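Local coordinates for L-lysine 6-oxidase (Marinomonas mediterranea, PDB 3WEU), which oxidises the side-chain amine of free L-lysine with a cysteine tryptophylquinone cofactor, releasing ammonium and the hydrogen peroxide that gives it antibacterial activity, at residues 7-12 and 467-472; 73-76 and 81-84; 227-230 and 236-239. One frame throughout, in Å; residues are numbered along the deposited sequence.

Contact 1 (7-12 and 467-472); sequences PSIGVA and YQIKHY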
loop_
_atom_site.group_PDB
_atom_site.type_symbol
_atom_site.label_atom_id
_atom_site.label_comp_id
_atom_site.label_asym_id
_atom_site.label_seq_id
_atom_site.Cartn_x
_atom_site.Cartn_y
_atom_site.Cartn_z
ATOM N N PRO A 7 -35.557 11.990 27.839
ATOM C CA PRO A 7 -34.656 11.112 28.632
ATOM C C PRO A 7 -33.428 11.891 29.209
ATOM O O PRO A 7 -33.017 12.914 28.692
ATOM C CB PRO A 7 -34.112 10.136 27.570
ATOM C CG PRO A 7 -34.128 10.922 26.300
ATOM C CD PRO A 7 -35.454 11.714 26.390
ATOM N N SER A 8 -32.845 11.374 30.273
ATOM C CA SER A 8 -31.587 11.942 30.813
ATOM C C SER A 8 -30.403 11.828 29.842
ATOM O O SER A 8 -29.498 12.720 29.809
ATOM C CB SER A 8 -31.297 11.275 32.166
ATOM O OG SER A 8 -30.940 9.935 31.974
ATOM N N ILE A 9 -30.359 10.763 29.043
ATOM C CA ILE A 9 -29.360 10.613 28.050
ATOM C C ILE A 9 -30.073 10.239 26.751
ATOM O O ILE A 9 -30.506 9.128 26.596
ATOM C CB ILE A 9 -28.289 9.558 28.412
ATOM C CG1 ILE A 9 -27.543 9.920 29.712
ATOM C CG2 ILE A 9 -27.276 9.481 27.287
ATOM C CD1 ILE A 9 -26.625 8.816 30.294
ATOM N N GLY A 10 -30.182 11.179 25.821
ATOM C CA GLY A 10 -30.857 10.893 24.559
ATOM C C GLY A 10 -29.969 10.125 23.594
ATOM O O GLY A 10 -28.745 10.159 23.693
ATOM N N VAL A 11 -30.604 9.440 22.648
ATOM C CA VAL A 11 -29.891 8.681 21.678
ATOM C C VAL A 11 -30.439 8.910 20.314
ATOM O O VAL A 11 -31.599 8.664 20.100
ATOM C CB VAL A 11 -29.961 7.171 22.032
ATOM C CG1 VAL A 11 -29.340 6.319 20.912
ATOM C CG2 VAL A 11 -29.278 6.938 23.382
ATOM N N ALA A 12 -29.603 9.365 19.397
ATOM C CA ALA A 12 -29.957 9.515 18.006
ATOM C C ALA A 12 -29.022 8.618 17.215
ATOM O O ALA A 12 -27.939 8.207 17.717
ATOM C CB ALA A 12 -29.765 10.958 17.558
ATOM N N TYR A 467 -28.220 7.853 36.413
ATOM C CA TYR A 467 -28.703 8.171 35.068
ATOM C C TYR A 467 -28.438 9.600 34.606
ATOM O O TYR A 467 -28.899 9.976 33.546
ATOM C CB TYR A 467 -30.196 7.847 34.907
ATOM C CG TYR A 467 -30.511 6.360 34.722
ATOM C CD1 TYR A 467 -30.582 5.523 35.826
ATOM C CD2 TYR A 467 -30.721 5.801 33.447
ATOM C CE1 TYR A 467 -30.862 4.166 35.709
ATOM C CE2 TYR A 467 -30.992 4.459 33.322
ATOM C CZ TYR A 467 -31.102 3.653 34.443
ATOM O OH TYR A 467 -31.391 2.297 34.360
ATOM N N GLN A 468 -27.806 10.435 35.437
ATOM C CA GLN A 468 -27.656 11.859 35.089
ATOM C C GLN A 468 -26.243 12.304 34.953
ATOM O O GLN A 468 -25.514 12.298 35.948
ATOM C CB GLN A 468 -28.239 12.672 36.199
ATOM C CG GLN A 468 -29.717 12.713 36.304
ATOM C CD GLN A 468 -30.104 13.744 37.388
ATOM O OE1 GLN A 468 -29.271 14.624 37.822
ATOM N NE2 GLN A 468 -31.325 13.628 37.849
ATOM N N ILE A 469 -25.874 12.704 33.751
ATOM C CA ILE A 469 -24.520 13.124 33.447
ATOM C C ILE A 469 -24.256 14.491 34.093
ATOM O O ILE A 469 -25.034 15.418 33.908
ATOM C CB ILE A 469 -24.291 13.229 31.951
ATOM C CG1 ILE A 469 -24.499 11.853 31.287
ATOM C CG2 ILE A 469 -22.909 13.818 31.651
ATOM C CD1 ILE A 469 -23.579 10.722 31.787
ATOM N N LYS A 470 -23.176 14.573 34.850
ATOM C CA LYS A 470 -22.727 15.848 35.410
ATOM C C LYS A 470 -22.124 16.701 34.365
ATOM O O LYS A 470 -21.269 16.264 33.600
ATOM C CB LYS A 470 -21.636 15.520 36.467
ATOM C CG LYS A 470 -21.172 16.754 37.270
ATOM C CD LYS A 470 -19.989 16.372 38.154
ATOM C CE LYS A 470 -20.374 15.756 39.485
ATOM N NZ LYS A 470 -19.374 14.728 39.924
ATOM N N HIS A 471 -22.532 17.960 34.305
ATOM C CA HIS A 471 -22.038 18.872 33.357
ATOM C C HIS A 471 -20.849 19.665 33.953
ATOM O O HIS A 471 -20.905 20.102 35.100
ATOM C CB HIS A 471 -23.117 19.912 33.040
ATOM C CG HIS A 471 -24.248 19.390 32.230
ATOM N ND1 HIS A 471 -24.852 20.140 31.241
ATOM C CD2 HIS A 471 -24.956 18.231 32.312
ATOM C CE1 HIS A 471 -25.850 19.458 30.706
ATOM N NE2 HIS A 471 -25.937 18.289 31.336
ATOM N N TYR A 472 -19.797 19.773 33.194
ATOM C CA TYR A 472 -18.692 20.672 33.489
ATOM C C TYR A 472 -19.007 22.031 32.837
ATOM O O TYR A 472 -19.139 22.117 31.645
ATOM C CB TYR A 472 -17.468 20.166 32.887
ATOM C CG TYR A 472 -16.194 20.968 33.144
ATOM C CD1 TYR A 472 -15.675 21.107 34.429
ATOM C CD2 TYR A 472 -15.501 21.518 32.082
ATOM C CE1 TYR A 472 -14.483 21.794 34.633
ATOM C CE2 TYR A 472 -14.320 22.202 32.265
ATOM C CZ TYR A 472 -13.826 22.321 33.536
ATOM O OH TYR A 472 -12.670 22.995 33.660
HETATM O O HOH W 1 -28.255 13.532 32.170
#
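Ser8 meets Tyr467 where the backbones of 7-12 and 467-472 come nearest, the CA atoms of Ser8 and Gln468 being 5.8 Å apart, with no backbone-to-backbone hydrogen bond. A side chain makes the direct polar link: the Ser8 hydroxyl donates to the carbonyl of Tyr467, OG to O 2.6 Å. With chi1 at 70°, OG sits between the backbone N and the carbonyl carbon of Ser8, and it reaches Tyr467 O at a C=O...donor angle of 146°, tilted 21° from the carbonyl plane. A water adds a second bridge, donating to Ser8 O at 2.8 Å and accepting from Ile469 N at 3.0 Å. Thus strand 4-13, from the N-terminal family region and paired in the sheet with 237-247, is tied at its internal break to the short strand 468-469 of the C-terminal family region. Ile9 and Ile469 cross their side chains at about a right angle, Ile9 CD1 lying 3.8 Å from Ile469 CG1. Helix 433-439 lies against the same site: its Asp435 accepts from Ser8 N, and Ile439 packs on both Ile9 and the Tyr467 side chain, whose hydroxyl is hydrogen-bonded to Ser262.

Contact 2 (73-76 and 81-84); sequences LTLD and KNIE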
loop_
_atom_site.group_PDB
_atom_site.type_symbol
_atom_site.label_atom_id
_atom_site.label_comp_id
_atom_site.label_asym_id
_atom_site.label_seq_id
_atom_site.Cartn_x
_atom_site.Cartn_y
_atom_site.Cartn_z
ATOM N N LEU A 73 -44.682 19.695 30.551
ATOM C CA LEU A 73 -44.812 21.082 30.068
ATOM C C LEU A 73 -44.584 21.178 28.586
ATOM O O LEU A 73 -43.559 20.727 28.058
ATOM C CB LEU A 73 -43.823 21.968 30.793
ATOM C CG LEU A 73 -43.957 21.970 32.328
ATOM C CD1 LEU A 73 -42.788 22.649 32.989
ATOM C CD2 LEU A 73 -45.246 22.669 32.769
ATOM N N THR A 74 -45.550 21.795 27.896
ATOM C CA THR A 74 -45.361 22.174 26.517
ATOM C C THR A 74 -45.756 23.657 26.327
ATOM O O THR A 74 -46.218 24.309 27.244
ATOM C CB THR A 74 -46.204 21.331 25.574
ATOM O OG1 THR A 74 -47.546 21.760 25.641
ATOM C CG2 THR A 74 -46.082 19.813 25.920
ATOM N N LEU A 75 -45.606 24.126 25.109
ATOM C CA LEU A 75 -46.003 25.504 24.728
ATOM C C LEU A 75 -47.462 25.699 24.912
ATOM O O LEU A 75 -47.881 26.844 25.023
ATOM C CB LEU A 75 -45.626 25.788 23.295
ATOM C CG LEU A 75 -44.144 25.850 22.985
ATOM C CD1 LEU A 75 -43.934 25.997 21.476
ATOM C CD2 LEU A 75 -43.429 26.946 23.753
ATOM N N ASP A 76 -48.236 24.598 25.014
ATOM C CA ASP A 76 -49.688 24.674 25.323
ATOM C C ASP A 76 -50.042 24.709 26.784
ATOM O O ASP A 76 -51.195 24.884 27.116
ATOM C CB ASP A 76 -50.420 23.481 24.710
ATOM C CG ASP A 76 -50.419 23.538 23.230
ATOM O OD1 ASP A 76 -50.342 24.671 22.759
ATOM O OD2 ASP A 76 -50.472 22.522 22.510
ATOM N N LYS A 81 -44.772 30.537 28.547
ATOM C CA LYS A 81 -44.691 31.344 27.391
ATOM C C LYS A 81 -43.606 30.904 26.442
ATOM O O LYS A 81 -43.708 31.160 25.281
ATOM C CB LYS A 81 -44.594 32.836 27.811
ATOM C CG LYS A 81 -43.224 33.443 27.881
ATOM C CD LYS A 81 -43.286 34.872 28.494
ATOM C CE LYS A 81 -43.145 35.950 27.492
ATOM N NZ LYS A 81 -43.165 37.320 28.139
ATOM N N ASN A 82 -42.539 30.238 26.889
ATOM C CA ASN A 82 -41.594 29.685 25.904
ATOM C C ASN A 82 -40.852 28.540 26.517
ATOM O O ASN A 82 -40.802 28.448 27.713
ATOM C CB ASN A 82 -40.557 30.704 25.458
ATOM C CG ASN A 82 -39.975 30.360 24.078
ATOM O OD1 ASN A 82 -40.434 29.465 23.346
ATOM N ND2 ASN A 82 -38.954 31.079 23.731
ATOM N N ILE A 83 -40.239 27.736 25.658
ATOM C CA ILE A 83 -39.402 26.625 26.061
ATOM C C ILE A 83 -38.286 26.655 25.034
ATOM O O ILE A 83 -38.533 26.469 23.882
ATOM C CB ILE A 83 -40.164 25.276 26.018
ATOM C CG1 ILE A 83 -41.320 25.290 27.035
ATOM C CG2 ILE A 83 -39.170 24.152 26.262
ATOM C CD1 ILE A 83 -42.251 24.034 27.003
ATOM N N GLU A 84 -37.062 26.862 25.498
ATOM C CA GLU A 84 -35.933 27.010 24.616
ATOM C C GLU A 84 -34.942 25.942 24.972
ATOM O O GLU A 84 -34.532 25.823 26.117
ATOM C CB GLU A 84 -35.270 28.350 24.762
ATOM C CG GLU A 84 -34.274 28.567 23.648
ATOM C CD GLU A 84 -33.769 30.011 23.599
ATOM O OE1 GLU A 84 -33.721 30.680 24.656
ATOM O OE2 GLU A 84 -33.454 30.443 22.487
#
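Leu75 places CG beside its own backbone N (chi1 -67°), and chi2 of 174° sends CD1 out anti to CA and leaves CD2, the other branch, turned against the 81-84 strand, although the Leu75 CB does not point there. Ile83 answers from the strand with CG1 likewise beside its own backbone N; its CB is directed at 73-76, and chi2 of 175° puts CD1 at the far end of an extended branch. The two side chains therefore work at different levels. Leu75 CD2 rests near the strand backbone, 3.8 Å from Ile83 N and 3.9 Å from Asn82 OD1, while Ile83 CD1 reaches across to the turn's own main chain, 3.6 Å from Thr74 C and 3.7 Å from Leu73 O. Between the side chains themselves the nearest approach is looser, Leu75 CD2 to Ile83 CG1 at 4.2 Å. Leu75 and Asn82 run side by side and point the same way. The Asn82 amide is turned back on its strand, where OD1 accepts a weak bond from Ile83 N at 2.9 Å.

The contact folds the loop between strands 72-73 and 80-91 back on the beginning of the latter. In the loop, Thr74 OG1 accepts from Asp76 N at 3.0 Å, an ST turn; in the strand, Lys81 and Asn82 form a classic beta bulge opposite Thr231. Leu75 also packs on Val147. No hydrogen bond crosses between the two segments: the side-chain bonds of Thr74 and Asn82 stay within their own segments, Lys81 forms a salt bridge with Asp235, and Asp76 turns to Gln190. The association of turn and strand thus rests on van der Waals contact, chiefly of the Leu75 and Ile83 methyls against the opposite main chain.

Contact 3 (227-230 and 236-239); sequences TCVV and SSET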
loop_
_atom_site.group_PDB
_atom_site.type_symbol
_atom_site.label_atom_id
_atom_site.label_comp_id
_atom_site.label_asym_id
_atom_site.label_seq_id
_atom_site.Cartn_x
_atom_site.Cartn_y
_atom_site.Cartn_z
ATOM N N THR A 227 -29.789 21.680 27.325
ATOM C CA THR A 227 -30.325 22.622 28.326
ATOM C C THR A 227 -31.706 23.081 27.923
ATOM O O THR A 227 -31.927 23.400 26.787
ATOM C CB THR A 227 -29.381 23.863 28.493
ATOM O OG1 THR A 227 -28.085 23.391 28.800
ATOM C CG2 THR A 227 -29.853 24.770 29.680
ATOM N N CYS A 228 -32.617 23.053 28.863
ATOM C CA CYS A 228 -33.976 23.445 28.664
ATOM C C CYS A 228 -34.294 24.580 29.591
ATOM O O CYS A 228 -34.253 24.401 30.809
ATOM C CB CYS A 228 -34.943 22.339 29.027
ATOM S SG CYS A 228 -36.657 22.661 28.672
ATOM N N VAL A 229 -34.703 25.702 29.013
ATOM C CA VAL A 229 -35.194 26.877 29.814
ATOM C C VAL A 229 -36.664 27.057 29.500
ATOM O O VAL A 229 -37.053 27.277 28.344
ATOM C CB VAL A 229 -34.437 28.171 29.444
ATOM C CG1 VAL A 229 -34.969 29.379 30.240
ATOM C CG2 VAL A 229 -32.932 28.028 29.648
ATOM N N VAL A 230 -37.492 26.974 30.520
ATOM C CA VAL A 230 -38.888 27.193 30.411
ATOM C C VAL A 230 -39.164 28.577 31.014
ATOM O O VAL A 230 -38.805 28.831 32.185
ATOM C CB VAL A 230 -39.644 26.197 31.296
ATOM C CG1 VAL A 230 -41.153 26.521 31.346
ATOM C CG2 VAL A 230 -39.438 24.764 30.728
ATOM N N SER A 236 -40.362 34.880 34.650
ATOM C CA SER A 236 -39.485 34.059 35.484
ATOM C C SER A 236 -39.146 32.794 34.620
ATOM O O SER A 236 -39.807 32.505 33.607
ATOM C CB SER A 236 -40.200 33.587 36.793
ATOM O OG SER A 236 -41.380 32.869 36.541
ATOM N N SER A 237 -38.155 32.053 35.054
ATOM C CA SER A 237 -37.841 30.831 34.356
ATOM C C SER A 237 -37.239 29.795 35.277
ATOM O O SER A 237 -36.742 30.099 36.385
ATOM C CB SER A 237 -36.915 31.139 33.226
ATOM O OG SER A 237 -35.676 31.542 33.703
ATOM N N GLU A 238 -37.299 28.561 34.791
ATOM C CA GLU A 238 -36.516 27.445 35.353
ATOM C C GLU A 238 -35.750 26.759 34.273
ATOM O O GLU A 238 -36.153 26.765 33.097
ATOM C CB GLU A 238 -37.430 26.471 36.098
ATOM C CG GLU A 238 -38.000 27.074 37.346
ATOM C CD GLU A 238 -38.948 26.120 38.036
ATOM O OE1 GLU A 238 -40.014 25.896 37.497
ATOM O OE2 GLU A 238 -38.601 25.629 39.117
ATOM N N THR A 239 -34.629 26.154 34.669
ATOM C CA THR A 239 -33.733 25.521 33.738
ATOM C C THR A 239 -33.470 24.088 34.214
ATOM O O THR A 239 -33.398 23.828 35.421
ATOM C CB THR A 239 -32.423 26.302 33.670
ATOM O OG1 THR A 239 -32.688 27.604 33.130
ATOM C CG2 THR A 239 -31.410 25.591 32.787
#
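Val229 and Thr239 stand on the same face of the sheet as a non-hydrogen-bonded pair, their side chains crossing obliquely so that Val229 CG2 comes within 3.5 Å of Thr239 OG1. The methyl of Thr239 takes another direction: CG2, anti to the backbone N of its residue, meets Thr227 CG2 at 3.6 Å, so its two branches meet different side chains, Val229 and Thr227. Val229 CG1 also lies against Ser237, 4.0 Å from Ser237 CB. These contacts sit on an antiparallel hairpin of strands 223-232 and 237-247, whose short segments run 164° apart in direction, with axes 4.7 Å apart at closest approach. Val230 and Glu238, whose side chains point to the other face, are a hydrogen-bonded pair. Val230 N donates to Glu238 O at 2.9 Å, with an N-H...O angle of 164°, and Glu238 N returns the bond to Val230 O at 3.0 Å. A CA-H...O contact from Thr239 CA to Cys228 O, 3.2 Å, supplements them. On the Val230 and Glu238 face, both side chains touch Leu3, and the carboxylate OE1 of Glu238 is hydrogen-bonded to the hydroxyl of Tyr232.

How the contacts relate
All three contacts reach the same mixed sheet of the N-terminal family region. Contacts 2 and 3 are direct neighbours, their centres about 10 Å apart, because strands 80-91 and 223-232 pair antiparallel: Glu84 N lies 2.9 Å from Val229 O, a probable hydrogen bond, and Ile83 CG2 packs 3.8 Å from Cys228 SG. Contact 1 is separate, its centre about 17 Å from that of contact 3 and about 21 Å from that of contact 2, but strand 4-13 pairs with 237-247 and continues the sheet from the hairpin. Along the chain, contact 2 precedes contact 3, and both fall between the halves of contact 1, the one of the three joining this sheet to the C-terminal family region.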